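Local coordinates for protein phosphoribosylaminoimidazole carboxylase, ATPase subunit (Thermus thermophilus, PDB 3AW8) that probably catalyses the ATP-dependent carboxylation of 5-aminoimidazole ribonucleotide by bicarbonate, giving N5-carboxyaminoimidazole ribonucleotide in purine biosynthesis, at residues E73-L78 against K89-A94; K101-G106 against L231-A236. All coordinates share one frame; numbering follows the deposited sequence.

Contact 1: E73-L78 against K89-A94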
# COMPACT_ATOMS: atom_id res chain seq x y z
N GLU A 73 18.53 12.17 23.51
CA GLU A 73 19.49 11.36 24.24
C GLU A 73 19.44 9.91 23.75
O GLU A 73 20.48 9.26 23.59
CB GLU A 73 19.20 11.41 25.74
CG GLU A 73 19.35 12.78 26.40
CD GLU A 73 18.15 13.69 26.17
OE1 GLU A 73 17.01 13.26 26.43
OE2 GLU A 73 18.36 14.85 25.75
N ALA A 74 18.23 9.40 23.53
CA ALA A 74 18.05 8.02 23.07
C ALA A 74 18.58 7.84 21.65
O ALA A 74 19.11 6.79 21.31
CB ALA A 74 16.58 7.64 23.12
N ALA A 75 18.45 8.87 20.82
CA ALA A 75 18.95 8.78 19.45
C ALA A 75 20.47 8.80 19.42
O ALA A 75 21.08 8.04 18.67
CB ALA A 75 18.39 9.93 18.61
N ARG A 76 21.08 9.67 20.22
CA ARG A 76 22.54 9.78 20.26
C ARG A 76 23.20 8.56 20.92
O ARG A 76 24.32 8.19 20.58
CB ARG A 76 22.97 11.07 20.96
CG ARG A 76 22.78 12.32 20.10
CD ARG A 76 23.25 13.59 20.81
NE ARG A 76 22.98 14.80 20.03
CZ ARG A 76 23.48 15.04 18.82
NH1 ARG A 76 24.29 14.15 18.24
NH2 ARG A 76 23.19 16.17 18.19
N ARG A 77 22.49 7.95 21.86
CA ARG A 77 23.00 6.77 22.55
C ARG A 77 23.22 5.61 21.58
O ARG A 77 24.17 4.85 21.73
CB ARG A 77 22.02 6.34 23.65
CG ARG A 77 22.42 5.06 24.37
CD ARG A 77 23.56 5.30 25.35
NE ARG A 77 24.00 4.07 26.00
CZ ARG A 77 24.77 3.15 25.42
NH1 ARG A 77 25.11 2.06 26.08
NH2 ARG A 77 25.19 3.34 24.17
N LEU A 78 22.34 5.49 20.60
CA LEU A 78 22.45 4.42 19.61
C LEU A 78 23.30 4.81 18.42
O LEU A 78 23.79 3.93 17.70
CB LEU A 78 21.05 4.03 19.12
CG LEU A 78 20.22 3.01 19.90
CD1 LEU A 78 20.35 3.22 21.38
CD2 LEU A 78 18.77 3.16 19.47
N LYS A 89 21.39 15.60 14.98
CA LYS A 89 21.41 17.06 14.95
C LYS A 89 20.04 17.60 14.54
O LYS A 89 19.53 18.54 15.15
CB LYS A 89 22.47 17.56 13.97
CG LYS A 89 22.67 19.08 13.94
CD LYS A 89 23.63 19.46 12.82
CE LYS A 89 23.88 20.96 12.72
NZ LYS A 89 24.61 21.49 13.91
N ALA A 90 19.45 17.00 13.50
CA ALA A 90 18.14 17.42 12.99
C ALA A 90 17.09 17.45 14.10
O ALA A 90 16.26 18.35 14.15
CB ALA A 90 17.70 16.48 11.88
N LEU A 91 17.14 16.47 15.00
CA LEU A 91 16.21 16.44 16.12
C LEU A 91 16.48 17.63 17.02
O LEU A 91 15.56 18.32 17.47
CB LEU A 91 16.40 15.16 16.94
CG LEU A 91 15.66 13.91 16.52
CD1 LEU A 91 15.98 12.78 17.48
CD2 LEU A 91 14.17 14.18 16.52
N GLU A 92 17.76 17.87 17.29
CA GLU A 92 18.20 18.97 18.14
C GLU A 92 17.62 20.28 17.60
O GLU A 92 16.93 21.01 18.30
CB GLU A 92 19.73 19.03 18.14
CG GLU A 92 20.36 19.63 19.39
CD GLU A 92 20.77 18.57 20.41
OE1 GLU A 92 21.55 17.66 20.05
OE2 GLU A 92 20.32 18.66 21.58
N VAL A 93 17.92 20.57 16.34
CA VAL A 93 17.44 21.78 15.70
C VAL A 93 15.92 21.90 15.75
O VAL A 93 15.38 22.92 16.17
CB VAL A 93 17.88 21.83 14.21
CG1 VAL A 93 17.32 23.07 13.54
CG2 VAL A 93 19.39 21.82 14.11
N ALA A 94 15.24 20.84 15.32
CA ALA A 94 13.78 20.83 15.26
C ALA A 94 13.02 20.84 16.58
O ALA A 94 11.84 21.18 16.61
CB ALA A 94 13.32 19.64 14.43
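Leu91 reaches with its CD1 methyl to the CB of Ala75, 3.9 Å away, and this single apolar touch forms the buried floor of a pairing between two nearly antiparallel helices, whose short segments lie at 165° to one another. Towards solvent, Arg76 bridges the gap. Its chain runs extended from CG to NE (chi2 -179°, chi3 -176°) and carries the guanidinium across to Glu92, where both bonds of the salt bridge end on one oxygen. NH2 donates to OE1 of Glu92 at 2.9 Å, and the more bent bond from Arg76 NE to the same OE1 measures 3.2 Å. The acceptor lies in the guanidinium plane, at its edge, and the carboxylate is turned nearly coplanar with it. This side-on, two-nitrogen grip on a single atom should limit rotation of the guanidinium. Leu91 also touches Val70 and Pro261, while helix 50-57 packs against Ala74 and Leu78. A small apolar touch and a more exposed salt bridge thus join helices 72-81 and 88-94 within the preATP-grasp domain, a Rossmann-like fold built on a parallel sheet.

Contact 2: K101-G106 against L231-A236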
# COMPACT_ATOMS: atom_id res chain seq x y z
N LYS A 101 14.49 28.55 14.18
CA LYS A 101 14.47 29.81 13.45
C LYS A 101 15.87 30.33 13.11
O LYS A 101 16.12 30.74 11.97
CB LYS A 101 13.72 30.87 14.27
CG LYS A 101 12.31 31.19 13.80
CD LYS A 101 11.35 30.04 14.03
CE LYS A 101 9.90 30.53 14.07
NZ LYS A 101 9.49 31.24 12.82
N THR A 102 16.77 30.32 14.08
CA THR A 102 18.13 30.81 13.83
C THR A 102 18.79 29.99 12.74
O THR A 102 19.44 30.54 11.85
CB THR A 102 19.02 30.74 15.09
OG1 THR A 102 19.32 29.37 15.39
CG2 THR A 102 18.33 31.38 16.28
N PHE A 103 18.62 28.67 12.81
CA PHE A 103 19.21 27.77 11.82
C PHE A 103 18.78 28.13 10.39
O PHE A 103 19.63 28.29 9.51
CB PHE A 103 18.83 26.32 12.15
CG PHE A 103 19.19 25.34 11.07
CD1 PHE A 103 18.26 24.98 10.09
CD2 PHE A 103 20.45 24.76 11.03
CE1 PHE A 103 18.59 24.07 9.09
CE2 PHE A 103 20.79 23.84 10.03
CZ PHE A 103 19.85 23.50 9.06
N PHE A 104 17.48 28.26 10.17
CA PHE A 104 16.99 28.61 8.84
C PHE A 104 17.33 30.06 8.52
O PHE A 104 17.66 30.39 7.38
CB PHE A 104 15.48 28.38 8.73
CG PHE A 104 15.11 26.98 8.33
CD1 PHE A 104 15.24 25.93 9.23
CD2 PHE A 104 14.70 26.70 7.03
CE1 PHE A 104 14.96 24.62 8.84
CE2 PHE A 104 14.42 25.39 6.63
CZ PHE A 104 14.56 24.35 7.54
N GLN A 105 17.26 30.92 9.52
CA GLN A 105 17.59 32.32 9.32
C GLN A 105 19.04 32.39 8.85
O GLN A 105 19.40 33.26 8.07
CB GLN A 105 17.42 33.11 10.62
CG GLN A 105 18.03 34.50 10.57
CD GLN A 105 17.79 35.28 11.84
OE1 GLN A 105 16.70 35.82 12.05
NE2 GLN A 105 18.80 35.35 12.71
N GLY A 106 19.85 31.45 9.34
CA GLY A 106 21.25 31.41 8.96
C GLY A 106 21.50 30.82 7.59
O GLY A 106 22.58 30.98 7.02
N LEU A 231 16.80 22.32 -0.04
CA LEU A 231 18.10 21.76 -0.40
C LEU A 231 19.16 22.29 0.57
O LEU A 231 20.03 21.56 1.04
CB LEU A 231 18.47 22.16 -1.83
CG LEU A 231 19.08 21.07 -2.71
CD1 LEU A 231 19.51 21.68 -4.02
CD2 LEU A 231 20.26 20.42 -2.01
N ARG A 232 19.06 23.58 0.87
CA ARG A 232 20.02 24.20 1.77
C ARG A 232 19.96 23.54 3.15
O ARG A 232 20.99 23.19 3.72
CB ARG A 232 19.75 25.71 1.87
CG ARG A 232 20.13 26.47 0.60
CD ARG A 232 20.61 27.89 0.90
NE ARG A 232 19.53 28.88 0.93
CZ ARG A 232 18.90 29.33 -0.15
NH1 ARG A 232 19.24 28.90 -1.36
NH2 ARG A 232 17.93 30.23 -0.02
N ALA A 233 18.76 23.36 3.66
CA ALA A 233 18.58 22.74 4.97
C ALA A 233 19.11 21.31 5.03
O ALA A 233 19.88 20.97 5.93
CB ALA A 233 17.10 22.77 5.35
N MET A 234 18.72 20.48 4.06
CA MET A 234 19.16 19.09 4.04
C MET A 234 20.68 18.92 3.96
O MET A 234 21.25 18.11 4.69
CB MET A 234 18.50 18.34 2.88
CG MET A 234 17.00 18.16 3.02
SD MET A 234 16.32 17.08 1.76
CE MET A 234 15.84 18.24 0.49
N GLU A 235 21.33 19.69 3.09
CA GLU A 235 22.78 19.59 2.94
C GLU A 235 23.50 20.16 4.15
O GLU A 235 24.56 19.66 4.54
CB GLU A 235 23.23 20.31 1.67
CG GLU A 235 22.56 19.75 0.44
CD GLU A 235 23.23 20.19 -0.84
OE1 GLU A 235 23.31 21.41 -1.08
OE2 GLU A 235 23.67 19.30 -1.60
N ALA A 236 22.93 21.19 4.75
CA ALA A 236 23.52 21.80 5.93
C ALA A 236 23.54 20.79 7.08
O ALA A 236 24.45 20.80 7.90
CB ALA A 236 22.72 23.03 6.34
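With CG anti to the backbone N in Phe103 (chi1 171°) but anti to the carbonyl carbon in Phe104 (chi1 -87°), two consecutive rings leave helix 97-107 along different paths and converge on helix 220-237. Both helices belong to the ATP-grasp part of the chain, and their short segments cross steeply, at 111°. The meeting is aromatic on one side and small on the other: Ala233 and Ala236, one helical turn apart, offer small methyl groups to the two rings, and Phe103 also comes up to the backbone. Ala233 is shared. Its CB lies 4.2 Å from CE1 of Phe103 and is also touched by the end of the Phe104 ring, obliquely in the latter case. Phe103 reaches farther along the helix, its CZ coming within 4.0 Å of the CB of Ala236, and the backbone O of Ala233 sits at the ring's edge, near its plane. Phe104 also stacks on Phe256 and touches Val109, which ties the buried ring into the protein beyond this pair of helices. On the far side of helix 220-237, Met234 packs on strands 179-187 and 193-204. The bound AMP is about 13 Å from the side chain of Phe104, so Phe104 does not touch the nucleotide. The closest approach between the two segments is made by CZ of Phe104, 3.7 Å from CB of Ala233.

In the fold
The two contacts follow one another along the chain, with contact 1 closed before contact 2 opens, and their centres lie 17 Å apart. Consecutive helices 88-94 and 97-107 connect them, and Val93 CG1 packs against Phe103 CG at 3.8 Å. Contact 1 is local, pairing neighbouring helices of the preATP-grasp range; contact 2 spans more than 120 residues, and brings helix 97-107 onto helix 220-237. The latter helix also touches Lys89 and Val93 through Leu237, so a helix of contact 2 also meets helix 88-94 of contact 1. Packing therefore runs continuously from the Rossmann-like domain into the ATP-grasp domain, whose pocket holds AMP.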